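Local coordinates for protein cycloalternan-forming enzyme (Listeria monocytogenes serovar 1/2a, PDB 5F7U) that belongs to glycoside hydrolase family 31 and combines a TIM-barrel domain with several beta-rich domains, including a family 6 carbohydrate-binding module, at residues 189-192 against 193-196; 339-342 against 343-347; 346-349 against 350-353; 708-711 against 712-716. The protein carries 1 engineered substitution. One frame throughout, in Å; residues are numbered along the deposited sequence.

All four contacts are local. Interaction 1 closes the hairpin between strands 186-190 and 194-200 before interaction 2 opens. Interaction 2 then caps helix 343-354 where the chain comes off strand 333-338, and it runs over into interaction 3 on the same helix through the shared I346 and V347. Interaction 4 comes later and ends helix 702-715, far along the chain but next door in space. L194 of the hairpin packs on S339, S339 O probably accepts a hydrogen bond from N349 ND2, and N348 OD1 packs against N715 and G716. The helix at 343-354 thus lies between the beta-rich N-terminal part and helix 702-715.

Interaction 1 (189-192 against 193-196); sequences VTTE and DLSI
T191 and L194 pin the end of this hairpin, and most of the work is done by one hydroxyl. T191 OG1 accepts from D193 N at 3.1 Å and from L194 N at 3.0 Å. It can do so because it stands between its own backbone N and carbonyl carbon (chi1 68°), turned in over the bend. A third partner, the carbonyl of L156, leaves this buried oxygen well satisfied. Just beside it T191 N gives a nearly straight bond to L194 O (2.8 Å). Two residues back from T191, V189 and I196 form a hydrogen-bonded antiparallel pair, with V189 N to I196 O at 2.8 Å and I196 N to V189 O at 2.7 Å. The side chains of this pair lie on the packed face: V189 CB sits 4.1 Å from I196 CB, F153 of strand 148-153 touches V189, T191 and L194, and M205 and V207 touch I196.

The other face is much looser. T190 and S195 are a non-hydrogen-bonded pair whose hydroxyls, OG1 and OG, are 4.2 Å apart and meet through a shared water. Out at the bend E192 and D193 run side by side, their carboxylate planes 87° apart, and another water donates to E192 OE1 and D193 OD2, which may ease the nearness of two like charges. E192 and D193 take the corner positions of a type I turn, so this is a two-residue beta hairpin whose T191 hydroxyl forms an ST turn, within the galactose mutarotase-like domain of the family.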
loop_
_atom_site.group_PDB
_atom_site.type_symbol
_atom_site.label_atom_id
_atom_site.label_comp_id
_atom_site.label_asym_id
_atom_site.label_seq_id
_atom_site.Cartn_x
_atom_site.Cartn_y
_atom_site.Cartn_z
ATOM N N VAL A 189 8.147 30.364 15.844
ATOM C CA VAL A 189 7.041 29.696 16.529
ATOM C C VAL A 189 7.540 28.335 16.984
ATOM O O VAL A 189 8.000 27.535 16.171
ATOM C CB VAL A 189 5.806 29.571 15.620
ATOM C CG1 VAL A 189 4.616 29.016 16.389
ATOM C CG2 VAL A 189 5.456 30.938 15.038
ATOM N N THR A 190 7.433 28.097 18.282
ATOM C CA THR A 190 8.056 26.946 18.913
ATOM C C THR A 190 7.044 26.094 19.669
ATOM O O THR A 190 6.210 26.614 20.408
ATOM C CB THR A 190 9.176 27.452 19.843
ATOM O OG1 THR A 190 10.130 28.158 19.035
ATOM C CG2 THR A 190 9.860 26.311 20.594
ATOM N N THR A 191 7.144 24.775 19.495
ATOM C CA THR A 191 6.468 23.825 20.384
ATOM C C THR A 191 7.531 22.864 20.921
ATOM O O THR A 191 8.713 22.968 20.566
ATOM C CB THR A 191 5.371 23.001 19.658
ATOM O OG1 THR A 191 5.997 22.120 18.712
ATOM C CG2 THR A 191 4.348 23.894 18.955
ATOM N N GLU A 192 7.125 21.917 21.759
ATOM C CA GLU A 192 8.076 20.903 22.210
ATOM C C GLU A 192 8.618 20.037 21.069
ATOM O O GLU A 192 9.664 19.415 21.230
ATOM C CB GLU A 192 7.508 20.048 23.330
ATOM C CG GLU A 192 6.173 19.382 23.044
ATOM C CD GLU A 192 5.577 18.747 24.299
ATOM O OE1 GLU A 192 5.324 17.532 24.282
ATOM O OE2 GLU A 192 5.373 19.459 25.310
ATOM N N ASP A 193 7.938 20.048 19.917
ATOM C CA ASP A 193 8.362 19.220 18.771
ATOM C C ASP A 193 8.875 19.962 17.529
ATOM O O ASP A 193 9.610 19.379 16.708
ATOM C CB ASP A 193 7.234 18.282 18.371
ATOM C CG ASP A 193 6.832 17.332 19.496
ATOM O OD1 ASP A 193 7.706 16.836 20.254
ATOM O OD2 ASP A 193 5.626 17.067 19.596
ATOM N N LEU A 194 8.500 21.233 17.395
ATOM C CA LEU A 194 8.804 22.006 16.190
ATOM C C LEU A 194 9.357 23.397 16.481
ATOM O O LEU A 194 9.025 24.017 17.499
ATOM C CB LEU A 194 7.558 22.149 15.300
ATOM C CG LEU A 194 6.994 20.909 14.591
ATOM C CD1 LEU A 194 5.611 21.199 14.021
ATOM C CD2 LEU A 194 7.950 20.390 13.507
ATOM N N SER A 195 10.214 23.867 15.578
ATOM C CA SER A 195 10.663 25.238 15.575
ATOM C C SER A 195 10.423 25.786 14.172
ATOM O O SER A 195 11.059 25.342 13.207
ATOM C CB SER A 195 12.134 25.332 15.986
ATOM O OG SER A 195 12.560 26.692 15.946
ATOM N N ILE A 196 9.476 26.717 14.068
ATOM C CA ILE A 196 9.095 27.287 12.774
ATOM C C ILE A 196 9.729 28.668 12.660
ATOM O O ILE A 196 9.343 29.577 13.394
ATOM C CB ILE A 196 7.559 27.373 12.603
ATOM C CG1 ILE A 196 6.869 26.040 12.971
ATOM C CG2 ILE A 196 7.199 27.822 11.177
ATOM C CD1 ILE A 196 7.398 24.805 12.245
HETATM O O HOH W 1 12.621 27.407 18.486
HETATM O O HOH W 2 4.488 16.041 21.966
#

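Interaction 2 (339-342 against 343-347); sequences SGKD and QNDIV
D342 caps the first turn of helix 343-354 from its N-cap position, where OD1 accepts from D345 N at 2.9 Å, nearly in line with its C-O bond. The helix begins properly with I346 N to D342 O. Against this N-terminal turn the preceding loop is tied by D345, whose OD2 takes K341 N at 2.9 Å in a straight bond (171°) on the anti side of the carboxylate.

The side chain of K341 then wraps the same oxygen. Its CB starts 3.7 Å from D345 OD2, and CG comes in to 3.5 Å. CD stands a little farther off; bends at chi3 (-89°) and chi4 (-64°) then bring CE back to 3.7 Å from D345 OD2. NZ ends beside the two oxygens, well out of the carboxylate plane, 3.3 Å from D345 OD2 and slightly more from OD1, a salt bridge made of two weak hydrogen bonds. The helix end and the lysine would both be expected to favour the charged form of D345, whose side chain also comes within about 4 Å of a magnesium ion. On the inner side, I346 CG1 packs against the backbone of S339 and G340, and G340 N is buried there with no partner in the model. On the outer side one water donates to D342 OD2 and accepts from N344 ND2, an amide nitrogen also bonded to D726 OD1.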
loop_
_atom_site.group_PDB
_atom_site.type_symbol
_atom_site.label_atom_id
_atom_site.label_comp_id
_atom_site.label_asym_id
_atom_site.label_seq_id
_atom_site.Cartn_x
_atom_site.Cartn_y
_atom_site.Cartn_z
ATOM N N SER A 339 5.335 16.222 11.176
ATOM C CA SER A 339 6.472 15.560 11.807
ATOM C C SER A 339 5.926 14.452 12.717
ATOM O O SER A 339 4.719 14.192 12.738
ATOM C CB SER A 339 7.293 16.583 12.593
ATOM O OG SER A 339 8.422 15.963 13.202
ATOM N N GLY A 340 6.814 13.763 13.428
ATOM C CA GLY A 340 6.391 12.724 14.356
ATOM C C GLY A 340 7.599 12.047 14.980
ATOM O O GLY A 340 8.732 12.495 14.773
ATOM N N LYS A 341 7.339 10.980 15.736
ATOM C CA LYS A 341 8.378 10.254 16.479
ATOM C C LYS A 341 9.286 9.478 15.521
ATOM O O LYS A 341 10.493 9.313 15.771
ATOM C CB LYS A 341 7.741 9.295 17.499
ATOM C CG LYS A 341 6.856 9.995 18.536
ATOM C CD LYS A 341 6.250 9.025 19.565
ATOM C CE LYS A 341 4.894 8.434 19.140
ATOM N NZ LYS A 341 3.813 9.468 19.015
ATOM N N ASP A 342 8.684 9.019 14.427
ATOM C CA ASP A 342 9.373 8.306 13.354
ATOM C C ASP A 342 8.517 8.347 12.076
ATOM O O ASP A 342 7.487 9.018 12.060
ATOM C CB ASP A 342 9.750 6.870 13.793
ATOM C CG ASP A 342 8.555 5.984 14.133
ATOM O OD1 ASP A 342 7.447 6.121 13.568
ATOM O OD2 ASP A 342 8.768 5.041 14.940
ATOM N N GLN A 343 8.923 7.651 11.005
ATOM C CA GLN A 343 8.208 7.793 9.718
ATOM C C GLN A 343 6.801 7.229 9.778
ATOM O O GLN A 343 5.877 7.768 9.157
ATOM C CB GLN A 343 8.960 7.121 8.556
ATOM C CG GLN A 343 10.395 7.621 8.398
ATOM C CD GLN A 343 10.451 9.083 7.978
ATOM O OE1 GLN A 343 10.565 9.987 8.815
ATOM N NE2 GLN A 343 10.388 9.320 6.680
ATOM N N ASN A 344 6.646 6.141 10.539
ATOM C CA ASN A 344 5.337 5.540 10.667
ATOM C C ASN A 344 4.391 6.388 11.492
ATOM O O ASN A 344 3.176 6.396 11.243
ATOM C CB ASN A 344 5.477 4.131 11.217
ATOM C CG ASN A 344 6.194 3.229 10.243
ATOM O OD1 ASN A 344 5.806 3.157 9.070
ATOM N ND2 ASN A 344 7.277 2.593 10.694
ATOM N N ASP A 345 4.966 7.132 12.429
ATOM C CA ASP A 345 4.200 8.097 13.212
ATOM C C ASP A 345 3.744 9.279 12.354
ATOM O O ASP A 345 2.663 9.838 12.597
ATOM C CB ASP A 345 5.010 8.597 14.398
ATOM C CG ASP A 345 4.143 9.264 15.439
ATOM O OD1 ASP A 345 3.070 8.697 15.739
ATOM O OD2 ASP A 345 4.536 10.335 15.935
ATOM N N ILE A 346 4.538 9.639 11.335
ATOM C CA ILE A 346 4.116 10.679 10.383
ATOM C C ILE A 346 2.863 10.196 9.650
ATOM O O ILE A 346 1.878 10.933 9.533
ATOM C CB ILE A 346 5.251 11.063 9.405
ATOM C CG1 ILE A 346 6.346 11.828 10.178
ATOM C CG2 ILE A 346 4.728 11.860 8.202
ATOM C CD1 ILE A 346 7.644 12.015 9.392
ATOM N N VAL A 347 2.891 8.938 9.200
ATOM C CA VAL A 347 1.701 8.319 8.596
ATOM C C VAL A 347 0.510 8.301 9.554
ATOM O O VAL A 347 -0.619 8.632 9.142
ATOM C CB VAL A 347 2.004 6.919 8.001
ATOM C CG1 VAL A 347 0.758 6.337 7.321
ATOM C CG2 VAL A 347 3.114 7.073 6.978
HETATM O O HOH W 3 8.063 2.553 13.461
#

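Interaction 3 (346-349 against 350-353); sequences IVNN and YTDI. With MG (magnesium ion), chain H.
The Y350 ring turns an edge to V347 O, which lies near the ring plane, while F290 stacks with the ring and Y300 meets it edge-to-face; V347 and Y350 belong to one turn of helix 343-354, F290 and Y300 to other parts of the chain. On another side of the helix the flat ends of N349 and D352 run alongside each other, their amide and carboxylate planes 30° apart, facing a magnesium ion. N349 OD1 binds the metal directly at 2.2 Å, and five waters complete an octahedron. Putting CG anti to the carbonyl carbon (chi1 -65°) carries the N349 amide out to the ion. Its ND2 gives to one metal-bound water and to S339 O, which fixes the rotation of the amide.

D352 stays in the second shell: a metal-bound water donates to its OD2 at 2.6 Å. Its OD1 has a salt bridge to K356, and a further water links OD1 with N348 ND2. N348 ND2 also donates to a metal-bound water. In the backbone beneath, N348 O is gripped twice, by D352 N at 2.9 Å and by the hydroxyl T351 OG1 at 2.7 Å.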
loop_
_atom_site.group_PDB
_atom_site.type_symbol
_atom_site.label_atom_id
_atom_site.label_comp_id
_atom_site.label_asym_id
_atom_site.label_seq_id
_atom_site.Cartn_x
_atom_site.Cartn_y
_atom_site.Cartn_z
ATOM N N ILE A 346 4.538 9.639 11.335
ATOM C CA ILE A 346 4.116 10.679 10.383
ATOM C C ILE A 346 2.863 10.196 9.650
ATOM O O ILE A 346 1.878 10.933 9.533
ATOM C CB ILE A 346 5.251 11.063 9.405
ATOM C CG1 ILE A 346 6.346 11.828 10.178
ATOM C CG2 ILE A 346 4.728 11.860 8.202
ATOM C CD1 ILE A 346 7.644 12.015 9.392
ATOM N N VAL A 347 2.891 8.938 9.200
ATOM C CA VAL A 347 1.701 8.319 8.596
ATOM C C VAL A 347 0.510 8.301 9.554
ATOM O O VAL A 347 -0.619 8.632 9.142
ATOM C CB VAL A 347 2.004 6.919 8.001
ATOM C CG1 VAL A 347 0.758 6.337 7.321
ATOM C CG2 VAL A 347 3.114 7.073 6.978
ATOM N N ASN A 348 0.746 7.928 10.817
ATOM C CA ASN A 348 -0.315 7.990 11.808
ATOM C C ASN A 348 -0.935 9.398 11.903
ATOM O O ASN A 348 -2.164 9.531 11.926
ATOM C CB ASN A 348 0.156 7.539 13.183
ATOM C CG ASN A 348 -0.970 7.483 14.176
ATOM O OD1 ASN A 348 -1.909 6.694 14.025
ATOM N ND2 ASN A 348 -0.927 8.367 15.172
ATOM N N ASN A 349 -0.082 10.422 11.953
ATOM C CA ASN A 349 -0.579 11.810 12.038
ATOM C C ASN A 349 -1.407 12.186 10.818
ATOM O O ASN A 349 -2.428 12.851 10.940
ATOM C CB ASN A 349 0.570 12.799 12.297
ATOM C CG ASN A 349 1.221 12.582 13.650
ATOM O OD1 ASN A 349 0.628 11.954 14.528
ATOM N ND2 ASN A 349 2.450 13.082 13.829
ATOM N N TYR A 350 -0.978 11.732 9.641
ATOM C CA TYR A 350 -1.745 11.917 8.429
ATOM C C TYR A 350 -3.132 11.258 8.586
ATOM O O TYR A 350 -4.135 11.844 8.192
ATOM C CB TYR A 350 -0.957 11.370 7.221
ATOM C CG TYR A 350 -1.814 11.165 5.998
ATOM C CD1 TYR A 350 -2.233 12.258 5.226
ATOM C CD2 TYR A 350 -2.250 9.894 5.639
ATOM C CE1 TYR A 350 -3.040 12.086 4.115
ATOM C CE2 TYR A 350 -3.090 9.704 4.525
ATOM C CZ TYR A 350 -3.468 10.808 3.771
ATOM O OH TYR A 350 -4.313 10.644 2.703
ATOM N N THR A 351 -3.181 10.057 9.157
ATOM C CA THR A 351 -4.478 9.384 9.350
ATOM C C THR A 351 -5.344 10.060 10.420
ATOM O O THR A 351 -6.575 9.933 10.393
ATOM C CB THR A 351 -4.361 7.870 9.612
ATOM O OG1 THR A 351 -3.715 7.648 10.873
ATOM C CG2 THR A 351 -3.638 7.189 8.455
ATOM N N ASP A 352 -4.717 10.802 11.333
ATOM C CA ASP A 352 -5.490 11.642 12.249
ATOM C C ASP A 352 -6.290 12.670 11.452
ATOM O O ASP A 352 -7.423 13.024 11.821
ATOM C CB ASP A 352 -4.592 12.411 13.207
ATOM C CG ASP A 352 -3.988 11.548 14.278
ATOM O OD1 ASP A 352 -4.538 10.489 14.656
ATOM O OD2 ASP A 352 -2.935 11.957 14.783
ATOM N N ILE A 353 -5.694 13.144 10.361
ATOM C CA ILE A 353 -6.298 14.205 9.560
ATOM C C ILE A 353 -7.351 13.624 8.606
ATOM O O ILE A 353 -8.441 14.193 8.473
ATOM C CB ILE A 353 -5.232 15.028 8.792
ATOM C CG1 ILE A 353 -4.269 15.734 9.775
ATOM C CG2 ILE A 353 -5.895 16.043 7.850
ATOM C CD1 ILE A 353 -2.936 16.091 9.140
HETATM MG MG MG H . 0.785 11.984 16.680
HETATM O O HOH W 4 -3.460 9.087 16.762
HETATM O O HOH W 5 1.010 9.990 16.746
HETATM O O HOH W 6 2.831 12.183 16.731
HETATM O O HOH W 7 -1.225 11.747 16.768
HETATM O O HOH W 8 0.713 12.035 18.799
HETATM O O HOH W 9 0.667 14.076 16.492
#

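Interaction 4 (708-711 against 712-716); sequences AAKD and TADNG
D714 OD2 is held by K710 NZ at 2.6 Å, a short salt bridge one helical turn apart that uses the syn lone pair of the oxygen, and a water donates to the same atom. K710 leaves the backbone with CG anti to its N (chi1 173°), then bends at every later torsion, curling so that its CG, CD and CE all pass about 3.5 Å from D714 OD2 before the ammonium arrives. The lysine also has a cation-pi contact with Y841, so two partners share its charge.

One step along the helix, D711 OD1 and N715 ND2 are modelled as a hydrogen bond so short that its exact length is doubtful. The D711 carboxylate and the N715 amide stand steeply to each other, their planes 73° apart. Under these side chains the backbone carries on with D714 N to K710 O and N715 N to D711 O, both 2.8 Å. T712 OG1, on the buried side, is hydrogen-bonded to K717 O and to S626 OG, joining the last turn to K717, just past the helix end, and to the loop ahead of barrel strand 628-631; Y627 OH likewise bonds A709 O.

G716 breaks the helix with positive phi (68°), and its N still reaches T712 O at 3.0 Å. This is the C-terminal end of a helix stopped by a glycine in the left-handed helical conformation, where the chain leaves helix 702-715 and runs on to strand 720-721.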
loop_
_atom_site.group_PDB
_atom_site.type_symbol
_atom_site.label_atom_id
_atom_site.label_comp_id
_atom_site.label_asym_id
_atom_site.label_seq_id
_atom_site.Cartn_x
_atom_site.Cartn_y
_atom_site.Cartn_z
ATOM N N ALA A 708 -0.967 -7.318 13.044
ATOM C CA ALA A 708 -0.454 -6.186 12.248
ATOM C C ALA A 708 -1.594 -5.389 11.612
ATOM O O ALA A 708 -1.527 -4.160 11.546
ATOM C CB ALA A 708 0.536 -6.652 11.185
ATOM N N ALA A 709 -2.648 -6.076 11.183
ATOM C CA ALA A 709 -3.822 -5.392 10.622
ATOM C C ALA A 709 -4.463 -4.453 11.663
ATOM O O ALA A 709 -4.828 -3.313 11.351
ATOM C CB ALA A 709 -4.837 -6.405 10.108
ATOM N N LYS A 710 -4.541 -4.909 12.906
ATOM C CA LYS A 710 -5.071 -4.084 13.986
ATOM C C LYS A 710 -4.152 -2.904 14.274
ATOM O O LYS A 710 -4.640 -1.810 14.549
ATOM C CB LYS A 710 -5.284 -4.939 15.252
ATOM C CG LYS A 710 -5.676 -4.182 16.517
ATOM C CD LYS A 710 -7.130 -3.762 16.521
ATOM C CE LYS A 710 -7.738 -3.784 17.922
ATOM N NZ LYS A 710 -6.862 -3.198 18.980
ATOM N N ASP A 711 -2.837 -3.130 14.198
ATOM C CA ASP A 711 -1.863 -2.051 14.411
ATOM C C ASP A 711 -1.981 -0.960 13.344
ATOM O O ASP A 711 -1.759 0.222 13.623
ATOM C CB ASP A 711 -0.433 -2.571 14.467
ATOM C CG ASP A 711 0.502 -1.624 15.237
ATOM O OD1 ASP A 711 0.082 -1.071 16.280
ATOM O OD2 ASP A 711 1.659 -1.457 14.811
ATOM N N THR A 712 -2.338 -1.352 12.123
ATOM C CA THR A 712 -2.656 -0.341 11.090
ATOM C C THR A 712 -3.838 0.527 11.534
ATOM O O THR A 712 -3.790 1.758 11.448
ATOM C CB THR A 712 -3.022 -0.995 9.751
ATOM O OG1 THR A 712 -1.889 -1.680 9.223
ATOM C CG2 THR A 712 -3.480 0.089 8.746
ATOM N N ALA A 713 -4.901 -0.130 11.982
ATOM C CA ALA A 713 -6.150 0.560 12.320
ATOM C C ALA A 713 -5.959 1.453 13.538
ATOM O O ALA A 713 -6.492 2.575 13.579
ATOM C CB ALA A 713 -7.274 -0.448 12.555
ATOM N N ASP A 714 -5.195 0.967 14.518
ATOM C CA ASP A 714 -4.975 1.705 15.769
ATOM C C ASP A 714 -3.870 2.762 15.676
ATOM O O ASP A 714 -4.030 3.887 16.187
ATOM C CB ASP A 714 -4.647 0.733 16.910
ATOM C CG ASP A 714 -5.842 -0.098 17.347
ATOM O OD1 ASP A 714 -6.999 0.185 16.952
ATOM O OD2 ASP A 714 -5.614 -1.054 18.109
ATOM N N ASN A 715 -2.753 2.405 15.046
ATOM C CA ASN A 715 -1.523 3.193 15.124
ATOM C C ASN A 715 -0.968 3.683 13.797
ATOM O O ASN A 715 0.125 4.261 13.750
ATOM C CB ASN A 715 -0.473 2.394 15.891
ATOM C CG ASN A 715 -0.950 2.031 17.284
ATOM O OD1 ASN A 715 -1.514 2.866 17.997
ATOM N ND2 ASN A 715 -0.771 0.778 17.659
ATOM N N GLY A 716 -1.724 3.469 12.725
ATOM C CA GLY A 716 -1.320 3.963 11.406
ATOM C C GLY A 716 -0.102 3.314 10.776
ATOM O O GLY A 716 0.442 3.842 9.792
HETATM O O HOH W 10 -2.579 -2.005 18.042
#